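Long-range contact in N-acetyltransferase domain-containing protein (Xanthomonas campestris pv. campestris, PDB 2OZH), which is a putative acetyltransferase of the GNAT family, and so probably transfers an acyl group to an acceptor molecule: residues Val62-Leu72 / Asp99-Ala109. Numbering follows the deposited sequence.
Sequences VISDYATFAYL and DLQGLRRFSLA. With EDO (1,2-ethanediol), chain H; EDO (1,2-ethanediol), chain E.
Ala70 CB sits over one face of the Phe106 ring, a CH-pi contact 3.6 Å from the centroid and 12° off the ring normal. Leu103 closes on the same methyl, its CD1 3.6 Å from Ala70 CB. Its other branch, CD2, reaches the turn and lies 3.6 Å from Ala67 C. Val62 and Leu100 meet tip to tip. With CG1 anti to the backbone N (chi1 177°), Val62 puts that methyl 3.9 Å from Leu100 CD2 and also near Phe106 CZ. Helix 86-96 packs on Leu100 and Phe106 through Val94. The side chains of Leu72 and Leu108 run alongside one another, CD2 to CD2, at 4.0 Å. At the turn, Asp99 O meets the edge of the Tyr66 ring in its plane. Asp65 OD1 accepts hydrogen bonds from the backbone N-H groups of Ala67, Thr68 and Phe69, an Asx turn and Asx motif, which pins the turn beside Leu103. On the sheet face of Phe69, Tyr71 and Arg105, the two rings stack on Tyr71 and Phe69 of the second subunit, and Arg105 NH1 forms a salt bridge with Glu133 of that subunit. Parallel pairing, including Ser107 N to Ala70 O at 2.8 Å, joins the start of strand 69-77 to strand 105-109. With helix 86-96 they form a beta-alpha-beta crossover of the GNAT fold.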
loop_
_atom_site.group_PDB
_atom_site.type_symbol
_atom_site.label_atom_id
_atom_site.label_comp_id
_atom_site.label_asym_id
_atom_site.label_seq_id
_atom_site.Cartn_x
_atom_site.Cartn_y
_atom_site.Cartn_z
ATOM N N VAL A 62 -4.073 -2.781 7.620
ATOM C CA VAL A 62 -4.109 -2.839 6.168
ATOM C C VAL A 62 -4.052 -1.427 5.580
ATOM O O VAL A 62 -4.815 -0.552 5.973
ATOM C CB VAL A 62 -5.366 -3.591 5.686
ATOM C CG1 VAL A 62 -5.457 -3.588 4.152
ATOM C CG2 VAL A 62 -5.383 -5.004 6.218
ATOM N N ILE A 63 -3.163 -1.204 4.616
ATOM C CA ILE A 63 -3.105 0.035 3.862
ATOM C C ILE A 63 -3.655 -0.325 2.470
ATOM O O ILE A 63 -3.126 -1.215 1.819
ATOM C CB ILE A 63 -1.679 0.552 3.746
ATOM C CG1 ILE A 63 -1.087 0.760 5.145
ATOM C CG2 ILE A 63 -1.657 1.850 2.966
ATOM C CD1 ILE A 63 0.393 1.084 5.126
ATOM N N SER A 64 -4.674 0.385 2.013
ATOM C CA SER A 64 -5.347 0.001 0.773
ATOM C C SER A 64 -6.055 1.163 0.144
ATOM O O SER A 64 -6.425 2.118 0.826
ATOM C CB SER A 64 -6.366 -1.081 1.097
ATOM O OG SER A 64 -7.043 -1.586 -0.061
ATOM N N ASP A 65 -6.288 1.063 -1.171
ATOM C CA ASP A 65 -7.205 1.951 -1.870
ATOM C C ASP A 65 -8.636 1.419 -1.900
ATOM O O ASP A 65 -9.494 2.044 -2.505
ATOM C CB ASP A 65 -6.706 2.269 -3.268
ATOM C CG ASP A 65 -6.684 1.086 -4.178
ATOM O OD1 ASP A 65 -6.975 -0.044 -3.722
ATOM O OD2 ASP A 65 -6.397 1.306 -5.382
ATOM N N TYR A 66 -8.873 0.266 -1.270
ATOM C CA TYR A 66 -10.191 -0.362 -1.209
ATOM C C TYR A 66 -10.740 -0.635 -2.592
ATOM O O TYR A 66 -11.971 -0.641 -2.820
ATOM C CB TYR A 66 -11.180 0.476 -0.372
ATOM C CG TYR A 66 -10.550 0.932 0.916
ATOM C CD1 TYR A 66 -10.022 0.022 1.819
ATOM C CD2 TYR A 66 -10.381 2.277 1.188
ATOM C CE1 TYR A 66 -9.337 0.438 2.956
ATOM C CE2 TYR A 66 -9.722 2.717 2.344
ATOM C CZ TYR A 66 -9.182 1.781 3.213
ATOM O OH TYR A 66 -8.521 2.190 4.363
ATOM N N ALA A 67 -9.833 -0.878 -3.541
ATOM C CA ALA A 67 -10.209 -1.054 -4.932
ATOM C C ALA A 67 -9.316 -1.974 -5.739
ATOM O O ALA A 67 -9.826 -2.874 -6.417
ATOM C CB ALA A 67 -10.295 0.296 -5.611
ATOM N N THR A 68 -8.004 -1.768 -5.649
ATOM C CA THR A 68 -7.038 -2.475 -6.473
ATOM C C THR A 68 -5.882 -3.132 -5.710
ATOM O O THR A 68 -5.322 -4.095 -6.204
ATOM C CB THR A 68 -6.423 -1.591 -7.570
ATOM O OG1 THR A 68 -5.527 -0.617 -6.998
ATOM C CG2 THR A 68 -7.496 -0.942 -8.422
ATOM N N PHE A 69 -5.519 -2.596 -4.544
ATOM C CA PHE A 69 -4.288 -2.956 -3.864
ATOM C C PHE A 69 -4.465 -2.865 -2.370
ATOM O O PHE A 69 -5.123 -1.951 -1.871
ATOM C CB PHE A 69 -3.163 -1.985 -4.251
ATOM C CG PHE A 69 -1.888 -2.218 -3.480
ATOM C CD1 PHE A 69 -0.946 -3.146 -3.891
ATOM C CD2 PHE A 69 -1.628 -1.490 -2.314
ATOM C CE1 PHE A 69 0.198 -3.352 -3.136
ATOM C CE2 PHE A 69 -0.490 -1.703 -1.587
ATOM C CZ PHE A 69 0.428 -2.630 -2.004
ATOM N N ALA A 70 -3.867 -3.813 -1.649
ATOM C CA ALA A 70 -3.743 -3.709 -0.191
ATOM C C ALA A 70 -2.401 -4.259 0.250
ATOM O O ALA A 70 -1.850 -5.155 -0.383
ATOM C CB ALA A 70 -4.853 -4.459 0.524
ATOM N N TYR A 71 -1.941 -3.743 1.394
ATOM C CA TYR A 71 -0.717 -4.178 2.047
ATOM C C TYR A 71 -1.045 -4.467 3.506
ATOM O O TYR A 71 -1.648 -3.631 4.165
ATOM C CB TYR A 71 0.370 -3.078 1.946
ATOM C CG TYR A 71 1.605 -3.341 2.769
ATOM C CD1 TYR A 71 2.545 -4.278 2.391
ATOM C CD2 TYR A 71 1.792 -2.663 3.924
ATOM C CE1 TYR A 71 3.677 -4.512 3.208
ATOM C CE2 TYR A 71 2.898 -2.895 4.744
ATOM C CZ TYR A 71 3.812 -3.802 4.361
ATOM O OH TYR A 71 4.908 -4.025 5.224
ATOM N N LEU A 72 -0.648 -5.631 3.993
ATOM C CA LEU A 72 -0.852 -6.062 5.370
ATOM C C LEU A 72 0.428 -5.902 6.143
ATOM O O LEU A 72 1.477 -6.324 5.719
ATOM C CB LEU A 72 -1.252 -7.535 5.361
ATOM C CG LEU A 72 -1.486 -8.215 6.710
ATOM C CD1 LEU A 72 -2.737 -7.637 7.390
ATOM C CD2 LEU A 72 -1.570 -9.739 6.557
ATOM N N ASP A 99 -14.505 -4.017 2.063
ATOM C CA ASP A 99 -13.728 -3.019 1.301
ATOM C C ASP A 99 -12.425 -3.603 0.786
ATOM O O ASP A 99 -11.631 -2.873 0.201
ATOM C CB ASP A 99 -13.478 -1.771 2.139
ATOM C CG ASP A 99 -14.778 -1.057 2.514
ATOM O OD1 ASP A 99 -15.728 -1.057 1.701
ATOM O OD2 ASP A 99 -14.860 -0.503 3.621
ATOM N N LEU A 100 -12.178 -4.891 1.031
ATOM C CA LEU A 100 -10.960 -5.570 0.604
ATOM C C LEU A 100 -11.212 -6.751 -0.321
ATOM O O LEU A 100 -10.406 -7.678 -0.427
ATOM C CB LEU A 100 -10.149 -6.031 1.810
ATOM C CG LEU A 100 -9.721 -4.964 2.805
ATOM C CD1 LEU A 100 -8.959 -5.576 3.955
ATOM C CD2 LEU A 100 -8.841 -3.910 2.167
ATOM N N GLN A 101 -12.343 -6.699 -1.025
ATOM C CA GLN A 101 -12.708 -7.733 -1.977
ATOM C C GLN A 101 -12.335 -7.342 -3.393
ATOM O O GLN A 101 -12.249 -6.165 -3.716
ATOM C CB GLN A 101 -14.221 -8.006 -1.929
ATOM C CG GLN A 101 -14.738 -8.414 -0.559
ATOM C CD GLN A 101 -14.003 -9.595 -0.002
ATOM O OE1 GLN A 101 -13.937 -10.654 -0.642
ATOM N NE2 GLN A 101 -13.394 -9.440 1.179
ATOM N N GLY A 102 -12.076 -8.342 -4.229
ATOM C CA GLY A 102 -11.803 -8.081 -5.631
ATOM C C GLY A 102 -10.497 -7.380 -5.936
ATOM O O GLY A 102 -10.344 -6.799 -7.012
ATOM N N LEU A 103 -9.539 -7.422 -5.013
ATOM C CA LEU A 103 -8.311 -6.708 -5.228
ATOM C C LEU A 103 -7.407 -7.447 -6.189
ATOM O O LEU A 103 -7.326 -8.681 -6.133
ATOM C CB LEU A 103 -7.579 -6.550 -3.883
ATOM C CG LEU A 103 -8.316 -5.841 -2.751
ATOM C CD1 LEU A 103 -7.469 -5.822 -1.499
ATOM C CD2 LEU A 103 -8.690 -4.406 -3.132
ATOM N N ARG A 104 -6.694 -6.708 -7.012
ATOM C CA ARG A 104 -5.724 -7.276 -7.922
ATOM C C ARG A 104 -4.527 -7.832 -7.171
ATOM O O ARG A 104 -3.997 -8.904 -7.506
ATOM C CB ARG A 104 -5.273 -6.199 -8.896
ATOM C CG ARG A 104 -4.522 -6.767 -10.026
ATOM C CD ARG A 104 -4.690 -5.877 -11.220
ATOM N NE ARG A 104 -3.788 -6.403 -12.202
ATOM C CZ ARG A 104 -2.474 -6.210 -12.132
ATOM N NH1 ARG A 104 -1.951 -5.456 -11.166
ATOM N NH2 ARG A 104 -1.699 -6.742 -13.036
ATOM N N ARG A 105 -4.074 -7.091 -6.149
ATOM C CA ARG A 105 -2.885 -7.483 -5.398
ATOM C C ARG A 105 -3.042 -7.174 -3.925
ATOM O O ARG A 105 -3.405 -6.040 -3.558
ATOM C CB ARG A 105 -1.653 -6.746 -5.913
ATOM C CG ARG A 105 -0.344 -7.415 -5.445
ATOM C CD ARG A 105 0.874 -6.591 -5.715
ATOM N NE ARG A 105 1.055 -6.169 -7.097
ATOM C CZ ARG A 105 2.002 -6.571 -7.942
ATOM N NH1 ARG A 105 2.903 -7.522 -7.674
ATOM N NH2 ARG A 105 2.030 -5.967 -9.101
ATOM N N PHE A 106 -2.731 -8.166 -3.105
ATOM C CA PHE A 106 -2.661 -8.014 -1.643
ATOM C C PHE A 106 -1.251 -8.483 -1.290
ATOM O O PHE A 106 -0.900 -9.638 -1.557
ATOM C CB PHE A 106 -3.730 -8.867 -0.968
ATOM C CG PHE A 106 -4.203 -8.370 0.369
ATOM C CD1 PHE A 106 -3.352 -7.764 1.274
ATOM C CD2 PHE A 106 -5.529 -8.539 0.704
ATOM C CE1 PHE A 106 -3.836 -7.302 2.490
ATOM C CE2 PHE A 106 -6.033 -8.098 1.902
ATOM C CZ PHE A 106 -5.178 -7.506 2.817
ATOM N N SER A 107 -0.451 -7.588 -0.732
ATOM C CA SER A 107 0.968 -7.844 -0.471
ATOM C C SER A 107 1.302 -7.833 1.018
ATOM O O SER A 107 0.609 -7.208 1.809
ATOM C CB SER A 107 1.802 -6.753 -1.136
ATOM O OG SER A 107 1.601 -6.736 -2.550
ATOM N N LEU A 108 2.382 -8.521 1.363
ATOM C CA LEU A 108 2.914 -8.501 2.729
ATOM C C LEU A 108 4.389 -8.900 2.675
ATOM O O LEU A 108 4.850 -9.424 1.672
ATOM C CB LEU A 108 2.130 -9.436 3.634
ATOM C CG LEU A 108 2.143 -10.926 3.339
ATOM C CD1 LEU A 108 3.449 -11.580 3.836
ATOM C CD2 LEU A 108 0.922 -11.586 3.993
ATOM N N ALA A 109 5.098 -8.634 3.775
ATOM C CA ALA A 109 6.459 -9.154 3.983
ATOM C C ALA A 109 6.514 -9.876 5.314
ATOM O O ALA A 109 5.997 -9.334 6.291
ATOM C CB ALA A 109 7.432 -8.026 3.988
HETATM C C1 EDO H . -11.297 -11.480 -2.985
HETATM O O1 EDO H . -12.541 -11.050 -3.567
HETATM C C2 EDO H . -10.731 -12.619 -3.803
HETATM O O2 EDO H . -9.506 -12.284 -4.478
HETATM C C1 EDO E . 2.001 -9.178 8.764
HETATM O O1 EDO E . 2.444 -8.167 9.690
HETATM C C2 EDO E . 3.013 -9.411 7.680
HETATM O O2 EDO E . 4.181 -10.061 8.190
HETATM O O HOH W 1 -8.914 -4.784 -8.117
HETATM O O HOH W 2 -12.276 -4.084 -5.628
HETATM O O HOH W 3 4.045 -6.790 5.860
#